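Local coordinates for protein 4-alpha-glucanotransferase (Corynebacterium glutamicum, PDB 5B68) that belongs to the amylomaltase (disproportionating enzyme) family, carrying an N-terminal beta-sandwich domain ahead of a TIM-barrel-type glucanotransferase domain, at residues T34-K37 / I38-L42; E269-A272 / E273-R277; P432-L435 / A436-G439; S689-N693 / E694-R698. One frame throughout, in Å; residues are numbered along the deposited sequence.

Interaction 1. Residues T34-K37 / I38-L42; sequences TLVK and ILRAL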
loop_
_atom_site.group_PDB
_atom_site.type_symbol
_atom_site.label_atom_id
_atom_site.label_comp_id
_atom_site.label_asym_id
_atom_site.label_seq_id
_atom_site.Cartn_x
_atom_site.Cartn_y
_atom_site.Cartn_z
ATOM N N THR A 34 0.242 -8.118 27.896
ATOM C CA THR A 34 0.041 -7.676 26.497
ATOM C C THR A 34 -1.375 -7.064 26.356
ATOM O O THR A 34 -1.542 -6.041 25.713
ATOM C CB THR A 34 0.257 -8.842 25.521
ATOM O OG1 THR A 34 1.675 -9.146 25.470
ATOM C CG2 THR A 34 -0.320 -8.475 24.117
ATOM N N LEU A 35 -2.376 -7.717 26.932
ATOM C CA LEU A 35 -3.725 -7.191 26.825
ATOM C C LEU A 35 -3.797 -5.782 27.409
ATOM O O LEU A 35 -4.344 -4.877 26.797
ATOM C CB LEU A 35 -4.722 -8.092 27.522
ATOM C CG LEU A 35 -4.959 -9.458 26.834
ATOM C CD1 LEU A 35 -5.908 -10.304 27.683
ATOM C CD2 LEU A 35 -5.418 -9.386 25.361
ATOM N N VAL A 36 -3.274 -5.634 28.609
ATOM C CA VAL A 36 -3.273 -4.344 29.265
ATOM C C VAL A 36 -2.535 -3.317 28.445
ATOM O O VAL A 36 -3.015 -2.164 28.333
ATOM C CB VAL A 36 -2.708 -4.479 30.725
ATOM C CG1 VAL A 36 -2.482 -3.138 31.353
ATOM C CG2 VAL A 36 -3.647 -5.323 31.586
ATOM N N LYS A 37 -1.363 -3.651 27.909
ATOM C CA LYS A 37 -0.568 -2.627 27.194
ATOM C C LYS A 37 -1.235 -2.233 25.851
ATOM O O LYS A 37 -1.199 -1.094 25.460
ATOM C CB LYS A 37 0.851 -3.112 26.913
ATOM C CG LYS A 37 1.661 -3.077 28.189
ATOM C CD LYS A 37 2.976 -3.809 28.048
ATOM C CE LYS A 37 3.879 -3.437 29.225
ATOM N NZ LYS A 37 4.986 -4.458 29.298
ATOM N N ILE A 38 -1.863 -3.184 25.190
ATOM C CA ILE A 38 -2.566 -2.870 23.938
ATOM C C ILE A 38 -3.839 -2.083 24.269
ATOM O O ILE A 38 -4.094 -1.102 23.621
ATOM C CB ILE A 38 -2.893 -4.131 23.121
ATOM C CG1 ILE A 38 -1.577 -4.804 22.718
ATOM C CG2 ILE A 38 -3.718 -3.772 21.853
ATOM C CD1 ILE A 38 -0.637 -3.904 21.979
ATOM N N LEU A 39 -4.565 -2.449 25.315
ATOM C CA LEU A 39 -5.726 -1.622 25.737
ATOM C C LEU A 39 -5.336 -0.178 26.057
ATOM O O LEU A 39 -5.992 0.756 25.634
ATOM C CB LEU A 39 -6.438 -2.272 26.894
ATOM C CG LEU A 39 -7.210 -3.516 26.457
ATOM C CD1 LEU A 39 -7.601 -4.395 27.645
ATOM C CD2 LEU A 39 -8.497 -3.144 25.741
ATOM N N ARG A 40 -4.234 -0.010 26.759
ATOM C CA ARG A 40 -3.717 1.330 27.063
ATOM C C ARG A 40 -3.268 2.092 25.821
ATOM O O ARG A 40 -3.607 3.305 25.683
ATOM C CB ARG A 40 -2.582 1.217 28.072
ATOM C CG ARG A 40 -3.024 0.892 29.499
ATOM C CD ARG A 40 -1.843 0.642 30.474
ATOM N NE ARG A 40 -0.853 1.708 30.415
ATOM C CZ ARG A 40 -1.048 2.985 30.779
ATOM N NH1 ARG A 40 -0.041 3.849 30.651
ATOM N NH2 ARG A 40 -2.215 3.438 31.254
ATOM N N ALA A 41 -2.657 1.364 24.858
ATOM C CA ALA A 41 -2.313 1.963 23.560
ATOM C C ALA A 41 -3.574 2.444 22.823
ATOM O O ALA A 41 -3.547 3.401 22.063
ATOM C CB ALA A 41 -1.524 0.948 22.740
ATOM N N LEU A 42 -4.699 1.782 23.069
ATOM C CA LEU A 42 -5.999 2.225 22.479
ATOM C C LEU A 42 -6.666 3.297 23.304
ATOM O O LEU A 42 -7.813 3.661 23.022
ATOM C CB LEU A 42 -6.911 1.004 22.324
ATOM C CG LEU A 42 -6.456 -0.034 21.317
ATOM C CD1 LEU A 42 -7.426 -1.204 21.369
ATOM C CD2 LEU A 42 -6.229 0.497 19.909
#
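The last turns of helix 32-41 bring Thr34 onto Ile38 and Val36 onto Arg40, each pair one turn apart along the alpha-helix. Four successive i to i+4 bonds run from Ile38 N to Thr34 O, Leu39 N to Leu35 O, Arg40 N to Val36 O and Ala41 N to Lys37 O, all 2.9 Å long; the last is the most bent, with an N-H...O angle of 154°. Leu42 then leaves the helix. Thr34 CG2 and Ile38 CG1 lie side by side, 4.1 Å apart, on the face that Val470, Pro472 and Ile483 cover, while Thr34 OG1 turns to Thr479 O. Ile38 CG1 stands beside its own backbone N (chi1 -63°), which brings it to 3.2 Å from Thr34 O. On another face Leu35 and Leu39 meet Leu7 of helix 5-13, so the helix is wedged between that helix and the strands 467-472 and 481-484. Lys37 runs extended to a salt bridge with Asp33. Arg40 lies alongside Val36, bending at chi3 (51°) on the way to a weak bond with Leu46 O, and its CD rests 3.9 Å from Val36 CG1.

Interaction 2. Residues E269-A272 / E273-R277; sequences EMAA and EFRER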
loop_
_atom_site.group_PDB
_atom_site.type_symbol
_atom_site.label_atom_id
_atom_site.label_comp_id
_atom_site.label_asym_id
_atom_site.label_seq_id
_atom_site.Cartn_x
_atom_site.Cartn_y
_atom_site.Cartn_z
ATOM N N GLU A 269 25.360 20.534 -15.611
ATOM C CA GLU A 269 26.584 19.960 -15.065
ATOM C C GLU A 269 26.292 18.982 -13.938
ATOM O O GLU A 269 26.920 17.903 -13.840
ATOM C CB GLU A 269 27.545 21.061 -14.560
ATOM C CG GLU A 269 28.576 21.537 -15.582
ATOM C CD GLU A 269 28.019 21.911 -16.957
ATOM O OE1 GLU A 269 28.040 23.129 -17.288
ATOM O OE2 GLU A 269 27.601 20.996 -17.720
ATOM N N MET A 270 25.380 19.360 -13.064
ATOM C CA MET A 270 24.919 18.410 -12.043
ATOM C C MET A 270 24.287 17.194 -12.757
ATOM O O MET A 270 24.610 16.027 -12.451
ATOM C CB MET A 270 23.904 19.073 -11.078
ATOM C CG MET A 270 24.520 19.949 -10.027
ATOM S SD MET A 270 23.474 20.056 -8.526
ATOM C CE MET A 270 22.124 20.999 -9.239
ATOM N N ALA A 271 23.439 17.482 -13.751
ATOM C CA ALA A 271 22.646 16.443 -14.458
ATOM C C ALA A 271 23.594 15.451 -15.133
ATOM O O ALA A 271 23.552 14.264 -14.846
ATOM C CB ALA A 271 21.726 17.066 -15.509
ATOM N N ALA A 272 24.494 15.976 -15.969
ATOM C CA ALA A 272 25.559 15.175 -16.572
ATOM C C ALA A 272 26.281 14.228 -15.582
ATOM O O ALA A 272 26.538 13.066 -15.936
ATOM C CB ALA A 272 26.543 16.083 -17.261
ATOM N N GLU A 273 26.590 14.661 -14.360
ATOM C CA GLU A 273 27.247 13.742 -13.404
ATOM C C GLU A 273 26.337 12.602 -12.931
ATOM O O GLU A 273 26.822 11.433 -12.669
ATOM C CB GLU A 273 27.839 14.454 -12.158
ATOM C CG GLU A 273 28.201 13.442 -11.029
ATOM C CD GLU A 273 28.918 14.033 -9.817
ATOM O OE1 GLU A 273 28.677 13.509 -8.691
ATOM O OE2 GLU A 273 29.720 14.994 -9.988
ATOM N N PHE A 274 25.042 12.919 -12.706
ATOM C CA PHE A 274 24.142 11.881 -12.177
ATOM C C PHE A 274 23.879 10.928 -13.350
ATOM O O PHE A 274 23.825 9.711 -13.162
ATOM C CB PHE A 274 22.845 12.480 -11.561
ATOM C CG PHE A 274 23.096 13.181 -10.245
ATOM C CD1 PHE A 274 23.693 12.502 -9.174
ATOM C CD2 PHE A 274 22.786 14.529 -10.097
ATOM C CE1 PHE A 274 23.975 13.167 -7.969
ATOM C CE2 PHE A 274 23.068 15.191 -8.916
ATOM C CZ PHE A 274 23.678 14.522 -7.867
ATOM N N ARG A 275 23.756 11.496 -14.539
ATOM C CA ARG A 275 23.500 10.712 -15.761
ATOM C C ARG A 275 24.591 9.658 -16.079
ATOM O O ARG A 275 24.303 8.619 -16.625
ATOM C CB ARG A 275 23.378 11.660 -16.946
ATOM C CG ARG A 275 22.066 12.397 -16.930
ATOM C CD ARG A 275 21.956 13.484 -17.965
ATOM N NE ARG A 275 20.656 14.136 -17.791
ATOM C CZ ARG A 275 20.274 15.280 -18.332
ATOM N NH1 ARG A 275 21.067 15.980 -19.147
ATOM N NH2 ARG A 275 19.057 15.720 -18.076
ATOM N N GLU A 276 25.837 9.924 -15.735
ATOM C CA GLU A 276 26.866 8.904 -15.853
ATOM C C GLU A 276 26.525 7.637 -15.043
ATOM O O GLU A 276 26.822 6.502 -15.456
ATOM C CB GLU A 276 28.242 9.474 -15.371
ATOM C CG GLU A 276 28.855 10.494 -16.330
ATOM C CD GLU A 276 29.178 9.916 -17.726
ATOM O OE1 GLU A 276 29.593 8.721 -17.837
ATOM O OE2 GLU A 276 29.007 10.655 -18.728
ATOM N N ARG A 277 25.895 7.805 -13.866
ATOM C CA ARG A 277 25.507 6.681 -13.045
ATOM C C ARG A 277 24.542 5.745 -13.785
ATOM O O ARG A 277 24.592 4.545 -13.587
ATOM C CB ARG A 277 24.886 7.125 -11.701
ATOM C CG ARG A 277 25.786 8.109 -10.937
ATOM C CD ARG A 277 25.306 8.223 -9.507
ATOM N NE ARG A 277 26.007 9.324 -8.857
ATOM C CZ ARG A 277 25.613 9.907 -7.721
ATOM N NH1 ARG A 277 24.517 9.492 -7.054
ATOM N NH2 ARG A 277 26.343 10.920 -7.245
#
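Contact between Ala271 and Arg275 is a one-turn packing of an arginine chain over a small side chain, in the last turns of helix 261-277 and far from the centre of the chain. Ala271 CB sits under the middle of the Arg275 guanidinium face, 3.6 Å from CZ. The arginine reaches it by starting beside its own backbone N (chi1 -74°) and running extended from CG to NE, and its CG passes 3.2 Å from Ala271 O. That carbonyl also takes Arg275 N in a short, straight bond of 2.8 Å at 166°. The guanidinium is fixed at its far end: NE bonds to Leu191 O and NH2 forms a salt bridge with Glu251, which would probably hold the plane flat over the methyl group.

The backbone pattern is that of an alpha-helix, although its i to i+4 bonds are uneven. Glu273 N bonds to Glu269 O at 3.3 Å and Phe274 N to Met270 O at 3.1 Å, both longer than the Arg275 bond. Phe274 lays its CD2 3.3 Å from the same Met270 O. Both Met270 and Phe274 pack on Ala292 of helix 286-301, joining the two helices. Beyond the ring, the Arg277 guanidinium carries Phe274 CD1 over the centre of one face, and Arg277 NH2 makes a salt bridge with Asp288 of that helix.

Interaction 3. Residues P432-L435 / A436-G439; sequences PVRL and AEEG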
loop_
_atom_site.group_PDB
_atom_site.type_symbol
_atom_site.label_atom_id
_atom_site.label_comp_id
_atom_site.label_asym_id
_atom_site.label_seq_id
_atom_site.Cartn_x
_atom_site.Cartn_y
_atom_site.Cartn_z
ATOM N N PRO A 432 -8.723 1.659 15.711
ATOM C CA PRO A 432 -9.965 1.187 15.103
ATOM C C PRO A 432 -11.228 2.024 15.358
ATOM O O PRO A 432 -12.113 2.025 14.484
ATOM C CB PRO A 432 -10.173 -0.187 15.687
ATOM C CG PRO A 432 -8.810 -0.617 16.190
ATOM C CD PRO A 432 -8.014 0.619 16.464
ATOM N N VAL A 433 -11.379 2.584 16.551
ATOM C CA VAL A 433 -12.540 3.466 16.841
ATOM C C VAL A 433 -12.372 4.872 16.388
ATOM O O VAL A 433 -13.290 5.476 15.800
ATOM C CB VAL A 433 -12.933 3.428 18.357
ATOM C CG1 VAL A 433 -14.120 4.344 18.670
ATOM C CG2 VAL A 433 -13.198 1.994 18.785
ATOM N N ARG A 434 -11.254 5.508 16.711
ATOM C CA ARG A 434 -11.068 6.901 16.380
ATOM C C ARG A 434 -11.039 7.154 14.884
ATOM O O ARG A 434 -11.546 8.162 14.423
ATOM C CB ARG A 434 -9.806 7.475 17.038
ATOM C CG ARG A 434 -9.903 7.441 18.548
ATOM C CD ARG A 434 -8.656 7.942 19.191
ATOM N NE ARG A 434 -8.939 7.894 20.623
ATOM C CZ ARG A 434 -8.045 7.771 21.608
ATOM N NH1 ARG A 434 -6.744 7.716 21.355
ATOM N NH2 ARG A 434 -8.481 7.711 22.869
ATOM N N LEU A 435 -10.511 6.217 14.097
ATOM C CA LEU A 435 -10.555 6.361 12.665
ATOM C C LEU A 435 -12.041 6.412 12.243
ATOM O O LEU A 435 -12.381 7.169 11.406
ATOM C CB LEU A 435 -9.847 5.187 11.947
ATOM C CG LEU A 435 -9.824 5.302 10.409
ATOM C CD1 LEU A 435 -9.227 6.562 9.850
ATOM C CD2 LEU A 435 -9.194 4.091 9.824
ATOM N N ALA A 436 -12.879 5.555 12.832
ATOM C CA ALA A 436 -14.304 5.502 12.496
ATOM C C ALA A 436 -15.035 6.791 12.972
ATOM O O ALA A 436 -16.001 7.278 12.281
ATOM C CB ALA A 436 -14.907 4.245 13.070
ATOM N N GLU A 437 -14.612 7.332 14.100
ATOM C CA GLU A 437 -15.154 8.581 14.632
ATOM C C GLU A 437 -14.865 9.741 13.712
ATOM O O GLU A 437 -15.597 10.700 13.680
ATOM C CB GLU A 437 -14.644 8.872 16.031
ATOM C CG GLU A 437 -15.194 7.909 17.047
ATOM C CD GLU A 437 -14.673 8.152 18.443
ATOM O OE1 GLU A 437 -13.580 8.691 18.588
ATOM O OE2 GLU A 437 -15.367 7.799 19.390
ATOM N N GLU A 438 -13.759 9.643 12.996
ATOM C CA GLU A 438 -13.373 10.656 12.040
ATOM C C GLU A 438 -13.946 10.352 10.663
ATOM O O GLU A 438 -13.545 10.926 9.706
ATOM C CB GLU A 438 -11.867 10.805 11.954
ATOM C CG GLU A 438 -11.268 11.435 13.179
ATOM C CD GLU A 438 -11.720 12.858 13.396
ATOM O OE1 GLU A 438 -11.773 13.642 12.448
ATOM O OE2 GLU A 438 -12.007 13.189 14.534
ATOM N N GLY A 439 -14.846 9.394 10.585
ATOM C CA GLY A 439 -15.551 9.138 9.350
ATOM C C GLY A 439 -14.698 8.517 8.270
ATOM O O GLY A 439 -15.011 8.580 7.124
#
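A Schellman motif closes the short helix 434-437, and within this single turn Val433 and Glu437 pack on each other. Gly439 is the C-prime residue: its positive phi of 71° lets the chain reverse, with Gly439 N bonded to Ala436 O at 2.9 Å and Tyr440 N turned back to Leu435 O. Ahead of the reversal, Glu437 N donates to Val433 O over 2.8 Å. Glu438 N donates to Arg434 O at 3.0 Å, with a weak second bond to Leu435 O, where Glu438 leaves helical geometry.

Val433 CG1 points anti to its own nitrogen (chi1 179°), on the carbonyl side, which sets it against the carboxylate of Glu437, 3.7 Å from OE2; the glutamate chain crosses the valine obliquely. Glu437 in turn leaves beside its backbone N and extends beyond CG, and its CG comes to 3.3 Å from Val433 O. Its OE2 forms a salt bridge with Arg71, whose side chain also touches Val433; the methyl group and the charged pair therefore share one small patch, and the bridge probably restrains the rotation of the carboxylate. The same patch joins this turn to the chain just ahead of strand 76-80, and Ala436 O bonds to Ser76 OG nearby.

Arg434 lies alongside Glu437 and points the same way, but their charged ends do not meet: NE stays 5.1 Å from OE1. The guanidinium and carboxylate planes are turned 30° from one another. The nearest side-chain approach is from the aliphatic Arg434 CG to a carboxylate oxygen, 3.9 Å from Glu437 OE1.

Interaction 4. Residues S689-N693 / E694-R698; sequences SLREN and ELYHR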
loop_
_atom_site.group_PDB
_atom_site.type_symbol
_atom_site.label_atom_id
_atom_site.label_comp_id
_atom_site.label_asym_id
_atom_site.label_seq_id
_atom_site.Cartn_x
_atom_site.Cartn_y
_atom_site.Cartn_z
ATOM N N SER A 689 17.047 1.282 -24.604
ATOM C CA SER A 689 17.577 0.069 -25.148
ATOM C C SER A 689 16.732 -1.122 -24.952
ATOM O O SER A 689 17.172 -2.219 -25.336
ATOM C CB SER A 689 18.851 -0.284 -24.420
ATOM O OG SER A 689 19.762 0.723 -24.659
ATOM N N LEU A 690 15.617 -1.005 -24.226
ATOM C CA LEU A 690 14.901 -2.220 -23.840
ATOM C C LEU A 690 14.504 -3.097 -24.993
ATOM O O LEU A 690 14.615 -4.350 -24.918
ATOM C CB LEU A 690 13.620 -1.868 -23.071
ATOM C CG LEU A 690 13.857 -1.619 -21.577
ATOM C CD1 LEU A 690 12.600 -0.993 -20.960
ATOM C CD2 LEU A 690 14.101 -2.905 -20.814
ATOM N N ARG A 691 13.964 -2.467 -26.006
ATOM C CA ARG A 691 13.443 -3.160 -27.154
ATOM C C ARG A 691 14.520 -3.495 -28.189
ATOM O O ARG A 691 14.178 -4.023 -29.205
ATOM C CB ARG A 691 12.297 -2.370 -27.799
ATOM C CG ARG A 691 11.144 -2.277 -26.834
ATOM C CD ARG A 691 9.907 -1.598 -27.385
ATOM N NE ARG A 691 9.136 -2.509 -28.200
ATOM C CZ ARG A 691 9.219 -2.553 -29.522
ATOM N NH1 ARG A 691 10.033 -1.706 -30.193
ATOM N NH2 ARG A 691 8.469 -3.449 -30.178
ATOM N N GLU A 692 15.804 -3.205 -27.908
ATOM C CA GLU A 692 16.907 -3.589 -28.752
ATOM C C GLU A 692 17.363 -4.980 -28.367
ATOM O O GLU A 692 18.117 -5.551 -29.100
ATOM C CB GLU A 692 18.102 -2.608 -28.605
ATOM C CG GLU A 692 17.811 -1.234 -29.172
ATOM C CD GLU A 692 18.846 -0.172 -28.799
ATOM O OE1 GLU A 692 19.698 -0.387 -27.890
ATOM O OE2 GLU A 692 18.782 0.913 -29.414
ATOM N N ASN A 693 16.991 -5.528 -27.207
ATOM C CA ASN A 693 17.599 -6.822 -26.817
ATOM C C ASN A 693 16.617 -7.908 -27.172
ATOM O O ASN A 693 15.420 -7.747 -26.962
ATOM C CB ASN A 693 17.948 -6.986 -25.333
ATOM C CG ASN A 693 18.193 -5.683 -24.614
ATOM O OD1 ASN A 693 19.202 -4.996 -24.834
ATOM N ND2 ASN A 693 17.267 -5.337 -23.717
ATOM N N GLU A 694 17.129 -9.004 -27.715
ATOM C CA GLU A 694 16.304 -10.121 -28.125
ATOM C C GLU A 694 15.571 -10.790 -26.947
ATOM O O GLU A 694 14.412 -11.235 -27.136
ATOM C CB GLU A 694 17.151 -11.166 -28.908
ATOM C CG GLU A 694 16.340 -12.290 -29.587
ATOM C CD GLU A 694 17.211 -13.405 -30.239
ATOM O OE1 GLU A 694 18.251 -13.842 -29.639
ATOM O OE2 GLU A 694 16.840 -13.872 -31.359
ATOM N N LEU A 695 16.216 -10.862 -25.763
ATOM C CA LEU A 695 15.578 -11.454 -24.550
ATOM C C LEU A 695 14.243 -10.753 -24.200
ATOM O O LEU A 695 13.237 -11.416 -24.004
ATOM C CB LEU A 695 16.526 -11.506 -23.334
ATOM C CG LEU A 695 15.911 -12.129 -22.058
ATOM C CD1 LEU A 695 15.406 -13.551 -22.388
ATOM C CD2 LEU A 695 16.885 -12.199 -20.881
ATOM N N TYR A 696 14.228 -9.424 -24.234
ATOM C CA TYR A 696 12.983 -8.655 -24.022
ATOM C C TYR A 696 11.831 -9.138 -24.912
ATOM O O TYR A 696 10.736 -9.392 -24.439
ATOM C CB TYR A 696 13.246 -7.149 -24.255
ATOM C CG TYR A 696 12.005 -6.346 -24.218
ATOM C CD1 TYR A 696 11.253 -6.202 -25.342
ATOM C CD2 TYR A 696 11.518 -5.808 -23.043
ATOM C CE1 TYR A 696 10.088 -5.499 -25.348
ATOM C CE2 TYR A 696 10.338 -5.115 -23.037
ATOM C CZ TYR A 696 9.614 -4.977 -24.176
ATOM O OH TYR A 696 8.424 -4.299 -24.208
ATOM N N HIS A 697 12.102 -9.259 -26.217
ATOM C CA HIS A 697 11.113 -9.635 -27.202
ATOM C C HIS A 697 10.717 -11.074 -26.987
ATOM O O HIS A 697 9.535 -11.402 -27.148
ATOM C CB HIS A 697 11.656 -9.441 -28.632
ATOM C CG HIS A 697 11.777 -8.004 -28.998
ATOM N ND1 HIS A 697 10.674 -7.213 -29.172
ATOM C CD2 HIS A 697 12.852 -7.177 -29.059
ATOM C CE1 HIS A 697 11.054 -5.971 -29.418
ATOM N NE2 HIS A 697 12.373 -5.926 -29.360
ATOM N N ARG A 698 11.673 -11.944 -26.664
ATOM C CA ARG A 698 11.286 -13.367 -26.381
ATOM C C ARG A 698 10.269 -13.485 -25.169
ATOM O O ARG A 698 9.233 -14.216 -25.185
ATOM C CB ARG A 698 12.524 -14.194 -26.141
ATOM C CG ARG A 698 13.399 -14.352 -27.388
ATOM C CD ARG A 698 14.686 -15.115 -27.120
ATOM N NE ARG A 698 14.408 -16.514 -26.985
ATOM C CZ ARG A 698 15.288 -17.522 -26.994
ATOM N NH1 ARG A 698 14.832 -18.759 -26.812
ATOM N NH2 ARG A 698 16.578 -17.339 -27.230
#
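Hydrogen bonding between Arg691 and His697 links the chain before helix 694-702 to its first turn. His697 NE2 donates to Arg691 O over 2.6 Å with an N-H...O angle of 156°. The oxygen lies at the imidazole edge, close to the ring plane, but the donor stands tilted from the carbonyl plane. This bond would fix the rotation of the ring.

Flat groups meet next. The imidazole stands almost upright on the Arg691 guanidinium, their planes 84° apart, and presents CE1 to one face near its rim, 3.7 Å from NH2. Tyr696 CD1 lies over the centre of an imidazole face, so tyrosine covers that face while arginine meets the CE1 corner.

Apolar and carbonyl contacts surround the tyrosine. Its CG is anti to the backbone N (chi1 173°), which carries the ring over the preceding segment; CB approaches Leu690 O at 3.2 Å, and the Leu690 carbonyl carbon lies over a ring face. Leu690 CB lies 4.5 Å from Tyr696 CD2. Arg691 CG reaches Tyr696 CE1 at 3.7 Å.

Arg691 NE makes a salt bridge with Asp211 OD2, and Tyr696 OH hydrogen-bonds to the same oxygen, just beyond helix 198-209, whose Val207 and Val208 touch these side chains. The arrangement is a helix start with Asn693 at the N-cap position, its side chain making no capping bond; separately, a histidine-to-carbonyl bond spans the junction.

How the interactions relate
All four contacts join adjoining segments, so none closes a long loop; they run in series, and none nests or crosses. Interaction 1 comes first, in helix 32-41, packed against strands 467-472 and 481-484. Interaction 2 follows on helix 261-277, paired with helix 286-301. Interaction 3 ends the short helix 434-437 and touches interaction 1 directly, Leu42 CD2 lying 3.9 Å from Pro432 CD, so residues far apart in sequence meet there. Interaction 4 joins the loop 689-693 to the C-terminal helix 694-702. Interactions 2 and 4 share a side of the chain's centre, their nearest atoms about 12 Å apart, while interactions 1 and 3 are both on the side opposite interaction 4.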